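Local structure of F5/8 type C domain protein (Bacteroides ovatus, 4ZRX) at residues A[146-151]-A[188-193]; A[237-242]-A[445-450]; A[365-370]-A[395-400]; A[481-484]-A[488-491]; A[501-506]-A[513-518]. The protein probably hydrolyses alpha-L-fucosyl linkages in glycans, as a putative alpha-L-fucosidase carrying an additional F5/8 type C domain that may bind carbohydrate. All coordinates share one frame; numbering follows the deposited sequence.

Contact 1 (A[146-151]-A[188-193]); sequences SPWDRN and NGEGPN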
# COMPACT_ATOMS: atom_id res chain seq x y z
N SER A 146 8.33 6.39 17.71
CA SER A 146 9.22 5.22 17.50
C SER A 146 9.72 4.59 18.80
O SER A 146 10.39 5.29 19.60
CB SER A 146 10.38 5.57 16.60
OG SER A 146 11.25 4.50 16.43
N PRO A 147 9.40 3.31 19.03
CA PRO A 147 10.01 2.62 20.21
C PRO A 147 11.54 2.63 20.11
O PRO A 147 12.19 3.04 21.06
CB PRO A 147 9.41 1.21 20.13
CG PRO A 147 8.11 1.43 19.41
CD PRO A 147 8.37 2.46 18.40
N TRP A 148 12.09 2.27 18.94
CA TRP A 148 13.55 2.29 18.75
C TRP A 148 13.98 3.78 18.66
O TRP A 148 13.46 4.55 17.85
CB TRP A 148 13.92 1.56 17.46
CG TRP A 148 15.39 1.48 17.10
CD1 TRP A 148 16.48 1.43 17.95
CD2 TRP A 148 15.91 1.40 15.79
NE1 TRP A 148 17.65 1.33 17.22
CE2 TRP A 148 17.33 1.29 15.90
CE3 TRP A 148 15.33 1.40 14.51
CZ2 TRP A 148 18.15 1.21 14.77
CZ3 TRP A 148 16.13 1.34 13.41
CH2 TRP A 148 17.55 1.23 13.55
N ASP A 149 14.95 4.17 19.49
CA ASP A 149 15.40 5.54 19.55
C ASP A 149 16.93 5.50 19.52
O ASP A 149 17.56 5.04 20.47
CB ASP A 149 14.85 6.21 20.82
CG ASP A 149 15.10 7.69 20.89
OD1 ASP A 149 16.19 8.13 20.42
OD2 ASP A 149 14.22 8.45 21.43
N ARG A 150 17.51 6.00 18.43
CA ARG A 150 18.93 5.91 18.24
C ARG A 150 19.65 7.12 18.83
O ARG A 150 20.87 7.17 18.76
CB ARG A 150 19.22 5.86 16.73
CG ARG A 150 18.57 4.62 16.08
CD ARG A 150 18.81 4.64 14.58
NE ARG A 150 20.11 4.05 14.24
CZ ARG A 150 20.48 3.71 13.00
NH1 ARG A 150 19.74 3.98 11.95
NH2 ARG A 150 21.65 3.12 12.82
N ASN A 151 18.94 8.10 19.36
CA ASN A 151 19.57 9.29 19.95
C ASN A 151 19.62 9.18 21.45
O ASN A 151 20.66 9.45 22.07
CB ASN A 151 18.81 10.53 19.59
CG ASN A 151 19.37 11.77 20.29
OD1 ASN A 151 18.95 12.15 21.40
ND2 ASN A 151 20.38 12.37 19.66
N ASN A 188 13.65 -2.45 14.17
CA ASN A 188 14.73 -2.25 15.05
C ASN A 188 16.01 -2.75 14.36
O ASN A 188 16.10 -3.90 13.98
CB ASN A 188 14.52 -3.00 16.37
CG ASN A 188 15.50 -2.56 17.41
OD1 ASN A 188 16.72 -2.65 17.22
ND2 ASN A 188 15.00 -1.96 18.46
N GLY A 189 16.95 -1.86 14.15
CA GLY A 189 18.22 -2.23 13.48
C GLY A 189 19.40 -2.29 14.43
O GLY A 189 20.52 -2.17 13.98
N GLU A 190 19.19 -2.38 15.74
CA GLU A 190 20.33 -2.51 16.66
C GLU A 190 21.14 -3.76 16.29
O GLU A 190 22.36 -3.69 16.25
CB GLU A 190 19.88 -2.55 18.12
CG GLU A 190 19.38 -1.19 18.61
CD GLU A 190 20.50 -0.11 18.68
OE1 GLU A 190 21.67 -0.48 19.04
OE2 GLU A 190 20.22 1.10 18.38
N GLY A 191 20.44 -4.85 15.99
CA GLY A 191 21.01 -6.09 15.43
C GLY A 191 21.50 -7.01 16.54
O GLY A 191 21.22 -6.72 17.71
N PRO A 192 22.23 -8.11 16.20
CA PRO A 192 22.80 -8.97 17.28
C PRO A 192 23.70 -8.21 18.29
O PRO A 192 23.75 -8.58 19.47
CB PRO A 192 23.57 -10.08 16.51
CG PRO A 192 23.06 -10.04 15.09
CD PRO A 192 22.56 -8.61 14.84
N ASN A 193 24.35 -7.13 17.84
CA ASN A 193 25.13 -6.25 18.71
C ASN A 193 24.38 -4.96 19.01
O ASN A 193 23.26 -4.81 18.59
CB ASN A 193 26.43 -5.98 18.01
CG ASN A 193 27.11 -7.27 17.67
OD1 ASN A 193 27.54 -7.97 18.57
ND2 ASN A 193 27.11 -7.66 16.39
O HOH W 1 21.51 3.02 16.47
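A peptide amide lies over the indole face of W148 while a carboxylate takes the same ring's N-H at its edge, so 188-193 holds the tryptophan from two directions. The backbone N of G189 comes within 3.2 Å of W148 CH2, and a CB on G189 would run into the ring, which makes glycine the fitting residue. Over the same face, N188 CA makes a CH-pi contact 4.1 Å from the centroid of the W148 six-membered ring. The N188 amide covers the pyrrole end, its plane 25° from that of the indole.

At the edge, W148 NE1 donates to E190 OE2 over 2.8 Å, on the anti lone pair. The bond is almost straight (175°) and lies in the indole plane, with the carboxylate turned nearly perpendicular to the ring. E190 reaches this position because its chain folds back at chi2 (-66°). An Asx turn, in which N188 OD1 accepts from E190 N at 2.9 Å, fixes the backbone at E190. R150 CG lies against the other indole face, and a water bridges R150 NE to E190 OE2.

H99, W60 and Y155 also meet W148, and Y155 OH bonds N188 ND2. Both loops follow parallel strands, 140-145 and 181-184, at their C-terminal ends, where TIM-barrel hydrolases carry their active site; the aromatic cluster is consistent with a wall of the sugar pocket.

Contact 2 (A[237-242]-A[445-450]); sequences TEWNAT and ECRLTA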
# COMPACT_ATOMS: atom_id res chain seq x y z
N THR A 237 -7.36 -13.67 1.04
CA THR A 237 -7.99 -14.35 2.16
C THR A 237 -7.42 -13.69 3.41
O THR A 237 -6.24 -13.95 3.77
CB THR A 237 -7.63 -15.80 2.18
OG1 THR A 237 -8.04 -16.44 0.98
CG2 THR A 237 -8.22 -16.55 3.39
N GLU A 238 -8.21 -12.78 4.01
CA GLU A 238 -7.74 -11.99 5.15
C GLU A 238 -8.62 -12.26 6.37
O GLU A 238 -9.78 -11.76 6.44
CB GLU A 238 -7.70 -10.52 4.80
CG GLU A 238 -7.02 -9.65 5.89
CD GLU A 238 -5.52 -9.84 5.99
OE1 GLU A 238 -4.75 -9.42 5.09
OE2 GLU A 238 -5.02 -10.45 6.99
N TRP A 239 -8.08 -13.07 7.28
CA TRP A 239 -8.70 -13.41 8.58
C TRP A 239 -8.26 -12.39 9.62
O TRP A 239 -7.10 -12.33 10.00
CB TRP A 239 -8.29 -14.80 9.03
CG TRP A 239 -9.02 -15.85 8.30
CD1 TRP A 239 -8.53 -16.64 7.32
CD2 TRP A 239 -10.41 -16.16 8.40
NE1 TRP A 239 -9.51 -17.42 6.81
CE2 TRP A 239 -10.68 -17.16 7.46
CE3 TRP A 239 -11.45 -15.69 9.20
CZ2 TRP A 239 -11.94 -17.69 7.26
CZ3 TRP A 239 -12.72 -16.21 8.99
CH2 TRP A 239 -12.94 -17.23 8.02
N ASN A 240 -9.20 -11.55 10.05
CA ASN A 240 -8.93 -10.65 11.16
C ASN A 240 -9.22 -11.25 12.50
O ASN A 240 -8.83 -10.72 13.54
CB ASN A 240 -9.63 -9.33 10.90
CG ASN A 240 -8.95 -8.54 9.77
OD1 ASN A 240 -7.74 -8.71 9.53
ND2 ASN A 240 -9.69 -7.75 9.12
N ALA A 241 -9.95 -12.37 12.50
CA ALA A 241 -9.98 -13.29 13.61
C ALA A 241 -8.79 -14.24 13.34
O ALA A 241 -8.87 -15.12 12.49
CB ALA A 241 -11.31 -14.08 13.65
N THR A 242 -7.67 -13.99 14.00
CA THR A 242 -6.39 -14.55 13.60
C THR A 242 -5.68 -15.27 14.74
O THR A 242 -5.86 -14.95 15.95
CB THR A 242 -5.44 -13.43 13.01
OG1 THR A 242 -4.21 -14.04 12.65
CG2 THR A 242 -5.20 -12.27 14.00
N GLU A 445 -19.17 -21.56 1.65
CA GLU A 445 -18.70 -22.08 2.93
C GLU A 445 -18.70 -20.97 3.95
O GLU A 445 -18.27 -19.88 3.63
CB GLU A 445 -17.26 -22.60 2.81
CG GLU A 445 -17.05 -23.85 1.95
CD GLU A 445 -15.56 -24.17 1.83
OE1 GLU A 445 -14.81 -24.00 2.84
OE2 GLU A 445 -15.13 -24.53 0.71
N CYS A 446 -19.09 -21.28 5.17
CA CYS A 446 -18.98 -20.29 6.26
C CYS A 446 -18.94 -20.98 7.58
O CYS A 446 -19.31 -22.19 7.68
CB CYS A 446 -20.08 -19.28 6.21
SG CYS A 446 -21.79 -19.96 6.34
N ARG A 447 -18.49 -20.24 8.58
CA ARG A 447 -18.51 -20.68 9.95
C ARG A 447 -19.84 -20.32 10.55
O ARG A 447 -20.26 -19.17 10.48
CB ARG A 447 -17.37 -20.01 10.71
CG ARG A 447 -16.02 -20.32 10.05
CD ARG A 447 -14.87 -19.54 10.71
NE ARG A 447 -13.61 -19.95 10.11
CZ ARG A 447 -12.40 -19.59 10.51
NH1 ARG A 447 -12.21 -18.75 11.54
NH2 ARG A 447 -11.36 -20.06 9.84
N LEU A 448 -20.49 -21.31 11.21
CA LEU A 448 -21.84 -21.07 11.75
C LEU A 448 -22.74 -20.42 10.68
O LEU A 448 -22.72 -20.90 9.57
CB LEU A 448 -21.81 -20.23 12.99
CG LEU A 448 -21.04 -20.76 14.19
CD1 LEU A 448 -21.25 -19.87 15.45
CD2 LEU A 448 -21.39 -22.22 14.53
N THR A 449 -23.56 -19.41 11.02
CA THR A 449 -24.38 -18.70 10.06
C THR A 449 -23.72 -17.39 9.67
O THR A 449 -23.39 -16.60 10.56
CB THR A 449 -25.77 -18.47 10.67
OG1 THR A 449 -26.35 -19.74 10.95
CG2 THR A 449 -26.69 -17.76 9.70
N ALA A 450 -23.53 -17.14 8.37
CA ALA A 450 -22.98 -15.89 7.88
C ALA A 450 -24.02 -14.80 7.86
O ALA A 450 -25.18 -15.10 7.59
CB ALA A 450 -22.46 -16.07 6.46
O HOH W 2 -9.68 -17.79 12.32
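R447 reaches W239 from just beyond the end of strand 438-446, the one close side-chain meeting between 445-450 and 237-242. Walking along 445-450, E445 is still in the strand and pairs through its backbone with E402 and A403, and C446 is its last residue. R447 then turns its side chain toward W239. With chi1 at -57°, CG stands anti to the carbonyl carbon, and the chain runs extended from CG to NE, carrying the guanidinium across to the indole.

There it lies flat on the six-membered ring, planes 11° apart, with R447 CZ 3.5 Å from W239 CH2. This is a stacked cation-pi pair, CZ being 3.8 Å from the centroid of the W239 six-membered ring. Arginine suits the place because its flat cation can stack by its face and still donate from its edge: NE pairs with E402, NH2 bonds the carbonyl of G269, and NH1 gives to a water at 2.8 Å that in turn donates to A241 O. Replacing R447 by an alanine is likely to leave E402 without this salt-bridge partner, G269 O without its donor and that face of W239 without its cover.

L448, with positive phi, turns the chain, T449 O accepts from R400 NH1, and A450 starts the next strand. The stack thus joins the barrel, where 241-242 pairs with strand 279-290, to the following beta-sandwich, with R447 also packed on V24 and A27 of helix 20-27.

Contact 3 (A[365-370]-A[395-400]); sequences RKYWST and ITKGQR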
# COMPACT_ATOMS: atom_id res chain seq x y z
N ARG A 365 -28.88 -3.53 1.05
CA ARG A 365 -28.76 -3.64 2.50
C ARG A 365 -29.76 -4.52 3.18
O ARG A 365 -29.91 -4.44 4.40
CB ARG A 365 -28.86 -2.29 3.15
CG ARG A 365 -27.83 -1.38 2.73
CD ARG A 365 -27.82 -0.19 3.71
NE ARG A 365 -26.78 0.79 3.45
CZ ARG A 365 -26.89 1.86 2.67
NH1 ARG A 365 -28.01 2.12 2.00
NH2 ARG A 365 -25.85 2.68 2.56
N LYS A 366 -30.42 -5.39 2.41
CA LYS A 366 -31.23 -6.40 2.96
C LYS A 366 -30.32 -7.33 3.69
O LYS A 366 -29.56 -8.08 3.01
CB LYS A 366 -31.98 -7.14 1.84
CG LYS A 366 -32.91 -8.23 2.32
CD LYS A 366 -33.77 -8.78 1.16
CE LYS A 366 -34.79 -9.82 1.67
NZ LYS A 366 -35.77 -10.23 0.59
N TYR A 367 -30.42 -7.35 5.01
CA TYR A 367 -29.53 -8.16 5.82
C TYR A 367 -29.83 -9.63 5.52
O TYR A 367 -31.01 -10.06 5.49
CB TYR A 367 -29.74 -7.80 7.28
CG TYR A 367 -28.74 -8.29 8.31
CD1 TYR A 367 -28.86 -9.56 8.90
CD2 TYR A 367 -27.74 -7.45 8.77
CE1 TYR A 367 -27.98 -9.97 9.93
CE2 TYR A 367 -26.86 -7.86 9.78
CZ TYR A 367 -26.98 -9.11 10.34
OH TYR A 367 -26.17 -9.49 11.35
N TRP A 368 -28.79 -10.41 5.30
CA TRP A 368 -28.92 -11.77 4.80
C TRP A 368 -28.22 -12.74 5.73
O TRP A 368 -27.00 -12.63 5.92
CB TRP A 368 -28.38 -11.83 3.38
CG TRP A 368 -28.38 -13.19 2.82
CD1 TRP A 368 -29.30 -14.21 3.05
CD2 TRP A 368 -27.46 -13.69 1.90
NE1 TRP A 368 -28.95 -15.30 2.32
CE2 TRP A 368 -27.83 -15.01 1.60
CE3 TRP A 368 -26.35 -13.13 1.25
CZ2 TRP A 368 -27.10 -15.82 0.73
CZ3 TRP A 368 -25.62 -13.93 0.37
CH2 TRP A 368 -26.03 -15.25 0.11
N SER A 369 -29.00 -13.62 6.35
CA SER A 369 -28.46 -14.64 7.22
C SER A 369 -28.47 -15.97 6.48
O SER A 369 -29.55 -16.42 6.04
CB SER A 369 -29.30 -14.76 8.46
OG SER A 369 -29.41 -13.53 9.12
N THR A 370 -27.35 -16.66 6.39
CA THR A 370 -27.28 -17.89 5.61
C THR A 370 -26.26 -18.85 6.09
O THR A 370 -25.26 -18.48 6.64
CB THR A 370 -27.03 -17.58 4.08
OG1 THR A 370 -27.25 -18.76 3.29
CG2 THR A 370 -25.67 -17.07 3.83
N ILE A 395 -19.54 -7.68 10.92
CA ILE A 395 -18.43 -8.14 11.74
C ILE A 395 -18.66 -7.87 13.23
O ILE A 395 -17.91 -8.35 14.07
CB ILE A 395 -17.07 -7.59 11.27
CG1 ILE A 395 -17.09 -6.07 11.25
CG2 ILE A 395 -16.71 -8.18 9.91
CD1 ILE A 395 -15.72 -5.47 11.10
N THR A 396 -19.74 -7.16 13.57
CA THR A 396 -20.16 -7.07 14.99
C THR A 396 -20.56 -8.39 15.56
O THR A 396 -20.74 -8.49 16.77
CB THR A 396 -21.30 -5.99 15.28
OG1 THR A 396 -22.57 -6.43 14.77
CG2 THR A 396 -20.94 -4.67 14.67
N LYS A 397 -20.78 -9.40 14.70
CA LYS A 397 -21.11 -10.72 15.11
C LYS A 397 -20.05 -11.72 14.72
O LYS A 397 -20.24 -12.92 14.86
CB LYS A 397 -22.47 -11.09 14.53
CG LYS A 397 -23.57 -10.15 14.98
CD LYS A 397 -24.91 -10.59 14.51
CE LYS A 397 -25.95 -9.58 15.03
NZ LYS A 397 -27.21 -9.68 14.28
N GLY A 398 -18.92 -11.25 14.20
CA GLY A 398 -17.79 -12.11 13.89
C GLY A 398 -17.48 -12.17 12.41
O GLY A 398 -18.26 -11.68 11.56
N GLN A 399 -16.36 -12.81 12.09
CA GLN A 399 -15.97 -13.03 10.71
C GLN A 399 -16.22 -14.47 10.35
O GLN A 399 -15.62 -15.34 10.94
CB GLN A 399 -14.47 -12.68 10.51
CG GLN A 399 -14.12 -12.76 9.05
CD GLN A 399 -12.71 -12.42 8.72
OE1 GLN A 399 -11.95 -11.95 9.55
NE2 GLN A 399 -12.39 -12.54 7.44
N ARG A 400 -17.07 -14.74 9.35
CA ARG A 400 -17.57 -16.11 9.15
C ARG A 400 -17.45 -16.66 7.75
O ARG A 400 -17.31 -17.85 7.59
CB ARG A 400 -19.03 -16.17 9.59
CG ARG A 400 -19.17 -15.74 11.05
CD ARG A 400 -20.56 -15.87 11.54
NE ARG A 400 -20.66 -15.47 12.94
CZ ARG A 400 -21.63 -15.86 13.76
NH1 ARG A 400 -22.64 -16.64 13.33
NH2 ARG A 400 -21.64 -15.43 15.01
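The beta-sandwich that follows the barrel brings Y367 and K397 together on its surface, one just ahead of an edge strand and the other in a connecting loop. K397 NZ donates to Y367 OH at 3.1 Å, and little else touches. The lysine chain is extended beyond CG and passes the phenol obliquely, its CD coming within 3.6 Å of Y367 OH. On the tyrosine side CG is anti to the backbone N (chi1 -167°), which swings the ring out across the gap between two backbones that stay far apart.

The phenol has a stronger partner in D394, whose OD2 bonds Y367 OH and also forms a long, weak ion pair with K397 NZ. A tyrosine suits this spot because its hydroxyl can serve two polar neighbours at the end of a rigid ring, and K397 further makes a cation-pi contact with Y451.

Strand 368-370 is outermost in its four-stranded antiparallel sheet, pairing with strand 450-458, which in turn borders strand 388-393, the strand from which 395-400 leads away. This loop opens with a 3-10 turn, closed by G398 N donating to I395 O at 3.1 Å. G398 then adopts phi 115° and psi 172°, where a CB would jam against the preceding carbonyl. R400 braces the turn: its NH2 donates to K397 O at 2.9 Å, in the carbonyl plane though tilted from the guanidinium plane, while its NE adds a weak bond to the same oxygen.

Contact 4 (A[481-484]-A[488-491]); sequences KQVA and LTID. With EDO (1,2-ethanediol), chain E.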
# COMPACT_ATOMS: atom_id res chain seq x y z
N LYS A 481 3.64 1.55 -34.90
CA LYS A 481 2.92 0.32 -35.20
C LYS A 481 3.90 -0.77 -35.61
O LYS A 481 4.77 -0.53 -36.44
CB LYS A 481 1.90 0.55 -36.34
CG LYS A 481 0.69 1.33 -35.87
CD LYS A 481 -0.13 1.95 -36.98
CE LYS A 481 -1.20 2.89 -36.37
NZ LYS A 481 -2.27 3.26 -37.36
N GLN A 482 3.75 -1.96 -35.04
CA GLN A 482 4.59 -3.09 -35.42
C GLN A 482 4.15 -3.64 -36.75
O GLN A 482 3.02 -4.04 -36.89
CB GLN A 482 4.51 -4.21 -34.39
CG GLN A 482 5.34 -5.45 -34.76
CD GLN A 482 5.58 -6.35 -33.60
OE1 GLN A 482 5.35 -7.56 -33.66
NE2 GLN A 482 6.05 -5.77 -32.50
N VAL A 483 5.05 -3.64 -37.73
CA VAL A 483 4.80 -4.26 -39.04
C VAL A 483 5.09 -5.76 -39.08
O VAL A 483 4.42 -6.50 -39.78
CB VAL A 483 5.64 -3.56 -40.12
CG1 VAL A 483 5.49 -4.26 -41.48
CG2 VAL A 483 5.24 -2.08 -40.22
N ALA A 484 6.12 -6.21 -38.38
CA ALA A 484 6.51 -7.62 -38.42
C ALA A 484 7.24 -7.94 -37.13
O ALA A 484 7.91 -7.08 -36.56
CB ALA A 484 7.38 -7.91 -39.63
N LEU A 488 12.00 -7.88 -36.14
CA LEU A 488 11.21 -6.79 -35.62
C LEU A 488 11.24 -5.61 -36.60
O LEU A 488 12.31 -5.09 -36.87
CB LEU A 488 11.75 -6.35 -34.26
CG LEU A 488 10.94 -5.24 -33.63
CD1 LEU A 488 9.45 -5.62 -33.35
CD2 LEU A 488 11.65 -4.93 -32.32
N THR A 489 10.08 -5.25 -37.13
CA THR A 489 9.94 -4.15 -38.07
C THR A 489 8.84 -3.21 -37.58
O THR A 489 7.72 -3.65 -37.23
CB THR A 489 9.63 -4.71 -39.51
OG1 THR A 489 10.58 -5.73 -39.89
CG2 THR A 489 9.64 -3.61 -40.57
N ILE A 490 9.16 -1.93 -37.56
CA ILE A 490 8.35 -0.93 -36.88
C ILE A 490 8.15 0.30 -37.76
O ILE A 490 9.10 0.86 -38.30
CB ILE A 490 9.02 -0.47 -35.54
CG1 ILE A 490 9.21 -1.63 -34.56
CG2 ILE A 490 8.22 0.68 -34.89
CD1 ILE A 490 10.25 -1.35 -33.45
N ASP A 491 6.89 0.71 -37.90
CA ASP A 491 6.51 1.96 -38.51
C ASP A 491 6.46 2.97 -37.37
O ASP A 491 5.61 2.85 -36.48
CB ASP A 491 5.13 1.77 -39.18
CG ASP A 491 4.56 3.05 -39.76
OD1 ASP A 491 5.09 4.15 -39.51
OD2 ASP A 491 3.54 2.97 -40.49
C1 EDO E . 15.15 -9.84 -34.19
O1 EDO E . 14.30 -8.83 -34.74
C2 EDO E . 15.27 -11.05 -35.12
O2 EDO E . 15.87 -10.63 -36.35
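Backbone hydrogen bonds carry most of this beta hairpin, in which K481 and D491 form an antiparallel hydrogen-bonded pair. K481 N donates to D491 O at 2.8 Å, and D491 N returns a bond to K481 O at 2.9 Å. Q482 and I490 follow as a non-hydrogen-bonded pair. The register then slips by one residue: V483 and A484 both face T489, a classic beta bulge. T489 O is gripped twice, by V483 N at 2.7 Å and A484 N at 3.2 Å, both arriving from the same face of the carbonyl plane. T489 N closes the set by donating to A484 O. The N-to-C directions of the two short strands lie 138° apart, well short of a straight antiparallel pair.

Side-chain packing is lighter. Q482, extended beyond CG, lays NE2 3.5 Å from L488 CD1, the two side chains crossing at about a right angle. V483 CG2 rests 4.0 Å from D491 CB. A484 and T489 share the sheet face with K481 and D491; A484 CB lies 3.9 Å from T489 CB, its small size letting the branched threonine pack directly against it at the bulge.

Polar ends turn to outside partners: T489 OG1 bonds P487 O, and D491 OD1 makes a salt bridge with R559. A 1,2-ethanediol, probably from the crystallisation liquor, accepts from L488 N through O1.

Strand 481-485 is outermost in its five-stranded antiparallel sheet; strand 488-492 is flanked on its other side by strand 560-566, where L488 and I490 pair through their backbones with L563 and I561.

Contact 5 (A[501-506]-A[513-518]); sequences FTYAPS and TMAFRY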
# COMPACT_ATOMS: atom_id res chain seq x y z
N PHE A 501 19.55 4.60 -32.15
CA PHE A 501 18.55 3.70 -31.61
C PHE A 501 19.16 3.05 -30.38
O PHE A 501 20.39 3.01 -30.20
CB PHE A 501 18.02 2.65 -32.60
CG PHE A 501 18.85 1.38 -32.70
CD1 PHE A 501 20.03 1.35 -33.44
CD2 PHE A 501 18.45 0.22 -32.10
CE1 PHE A 501 20.78 0.21 -33.57
CE2 PHE A 501 19.23 -0.95 -32.22
CZ PHE A 501 20.40 -0.93 -32.98
N THR A 502 18.29 2.55 -29.53
CA THR A 502 18.72 1.87 -28.31
C THR A 502 18.04 0.50 -28.27
O THR A 502 16.86 0.35 -28.69
CB THR A 502 18.31 2.71 -27.13
OG1 THR A 502 19.10 3.90 -27.15
CG2 THR A 502 18.51 1.98 -25.79
N TYR A 503 18.80 -0.49 -27.84
CA TYR A 503 18.22 -1.79 -27.54
C TYR A 503 18.27 -1.93 -26.02
O TYR A 503 19.37 -1.81 -25.43
CB TYR A 503 19.03 -2.89 -28.22
CG TYR A 503 18.63 -4.30 -27.73
CD1 TYR A 503 17.28 -4.71 -27.70
CD2 TYR A 503 19.60 -5.21 -27.34
CE1 TYR A 503 16.92 -6.01 -27.26
CE2 TYR A 503 19.27 -6.51 -26.96
CZ TYR A 503 17.94 -6.90 -26.92
OH TYR A 503 17.67 -8.18 -26.50
N ALA A 504 17.11 -2.17 -25.39
CA ALA A 504 16.99 -2.26 -23.92
C ALA A 504 16.28 -3.56 -23.60
O ALA A 504 15.06 -3.59 -23.57
CB ALA A 504 16.19 -1.09 -23.35
N PRO A 505 17.04 -4.65 -23.38
CA PRO A 505 16.44 -5.91 -22.94
C PRO A 505 15.39 -5.68 -21.82
O PRO A 505 15.67 -4.96 -20.87
CB PRO A 505 17.63 -6.69 -22.41
CG PRO A 505 18.73 -6.24 -23.28
CD PRO A 505 18.49 -4.78 -23.52
N SER A 506 14.21 -6.27 -22.00
CA SER A 506 13.10 -6.15 -21.05
C SER A 506 13.57 -6.44 -19.61
O SER A 506 14.28 -7.43 -19.38
CB SER A 506 12.00 -7.13 -21.42
OG SER A 506 10.98 -7.06 -20.44
N THR A 513 17.43 -15.61 -25.39
CA THR A 513 16.86 -15.09 -26.63
C THR A 513 17.21 -13.61 -26.99
O THR A 513 16.70 -13.04 -27.98
CB THR A 513 15.33 -15.25 -26.57
OG1 THR A 513 14.78 -14.95 -27.85
CG2 THR A 513 14.75 -14.33 -25.56
N MSE A 514 18.04 -12.97 -26.17
CA MSE A 514 18.36 -11.54 -26.38
C MSE A 514 19.20 -11.32 -27.64
O MSE A 514 19.90 -12.24 -28.09
CB MSE A 514 19.11 -10.98 -25.17
CG MSE A 514 20.54 -11.50 -24.98
SE MSE A 514 21.17 -11.16 -23.17
CE MSE A 514 20.51 -9.29 -22.96
N ALA A 515 19.13 -10.11 -28.19
CA ALA A 515 19.96 -9.75 -29.34
C ALA A 515 21.41 -9.53 -28.92
O ALA A 515 21.69 -8.92 -27.85
CB ALA A 515 19.44 -8.51 -30.01
N PHE A 516 22.33 -9.97 -29.78
CA PHE A 516 23.75 -9.75 -29.61
C PHE A 516 24.38 -9.18 -30.91
O PHE A 516 24.87 -8.04 -30.92
CB PHE A 516 24.43 -11.04 -29.18
CG PHE A 516 25.92 -10.95 -29.05
CD1 PHE A 516 26.52 -9.89 -28.34
CD2 PHE A 516 26.75 -11.92 -29.66
CE1 PHE A 516 27.92 -9.81 -28.22
CE2 PHE A 516 28.15 -11.86 -29.53
CZ PHE A 516 28.73 -10.80 -28.83
N ARG A 517 24.36 -9.99 -31.96
CA ARG A 517 24.83 -9.52 -33.29
C ARG A 517 23.62 -8.95 -34.03
O ARG A 517 22.54 -9.52 -33.98
CB ARG A 517 25.47 -10.65 -34.09
CG ARG A 517 26.64 -11.28 -33.37
CD ARG A 517 27.68 -11.93 -34.32
NE ARG A 517 28.87 -12.35 -33.55
CZ ARG A 517 29.80 -11.53 -33.04
NH1 ARG A 517 29.74 -10.20 -33.21
NH2 ARG A 517 30.81 -12.03 -32.33
N TYR A 518 23.78 -7.80 -34.67
CA TYR A 518 22.63 -7.18 -35.28
C TYR A 518 22.98 -6.39 -36.52
O TYR A 518 24.14 -6.05 -36.73
CB TYR A 518 21.95 -6.24 -34.27
CG TYR A 518 22.76 -5.02 -34.00
CD1 TYR A 518 22.65 -3.88 -34.81
CD2 TYR A 518 23.66 -5.00 -32.96
CE1 TYR A 518 23.46 -2.75 -34.59
CE2 TYR A 518 24.46 -3.88 -32.74
CZ TYR A 518 24.35 -2.76 -33.55
OH TYR A 518 25.14 -1.66 -33.30
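Y503 and A515 tie together two parts of the F5/8 type C beta-sandwich, the end of strand 495-503 and the loop leading into strand 517-523, which belong to different sheets. The packing is closest around the phenol. A515 N donates to Y503 OH at 3.0 Å with an angle of 159°, giving this buried backbone N-H a partner. M514 CB lies 3.4 Å from the same oxygen, and A515 CB is 3.7 Å from Y503 CE2, a place where a small side chain fits against the ring. Y503 CG stands anti to the backbone N (chi1 169°), which sends the ring across to the loop. P505 CD covers the centre of one ring face, and P505 CG in turn meets CE of M514, a selenomethionine whose flexible chain bends at chi3, at 3.5 Å. A phenylalanine in place of Y503 would probably keep the ring packing but leave the A515 N-H without its acceptor.

At the other end F501 and Y518 touch more sparingly, as an offset edge-to-face pair, the edge of F501 toward the face of Y518, with centroids 5.8 Å apart and planes at 77°. Each has a further aromatic neighbour: F501 stacks on F520 and Y518 on F538, so the pair belongs to the core between the sheets.

On the solvent side F516 points away and R517 is exposed, in a classic beta bulge facing T566, with R517 NH1 in a salt bridge to E537. Back inside, A515 O lies 3.5 Å from Y503 CE2, buried with no polar partner in the model.

How the contacts relate
Contacts 2 and 5 are buried, contact 3 lies on the surface, and contacts 1 and 4 are partly buried. Contacts 2 and 3 are neighbours, their centres about 11 Å apart: contact 3 is nested in the loop that contact 2 closes, and Q399 and T370 of contact 3 bond to N240 and A450 of contact 2. Contacts 4 and 5, centres about 16 Å apart, share the F5/8 type C domain and reach the same sheet. Chemistry follows place: aromatic rings meet charged groups in contact 1 on the barrel and contact 2 at its junction with the sandwich, a lone polar bond serves the surface, main-chain pairing makes the hairpin, and aromatic and apolar packing with one buried hydrogen bond fills the F5/8 type C core.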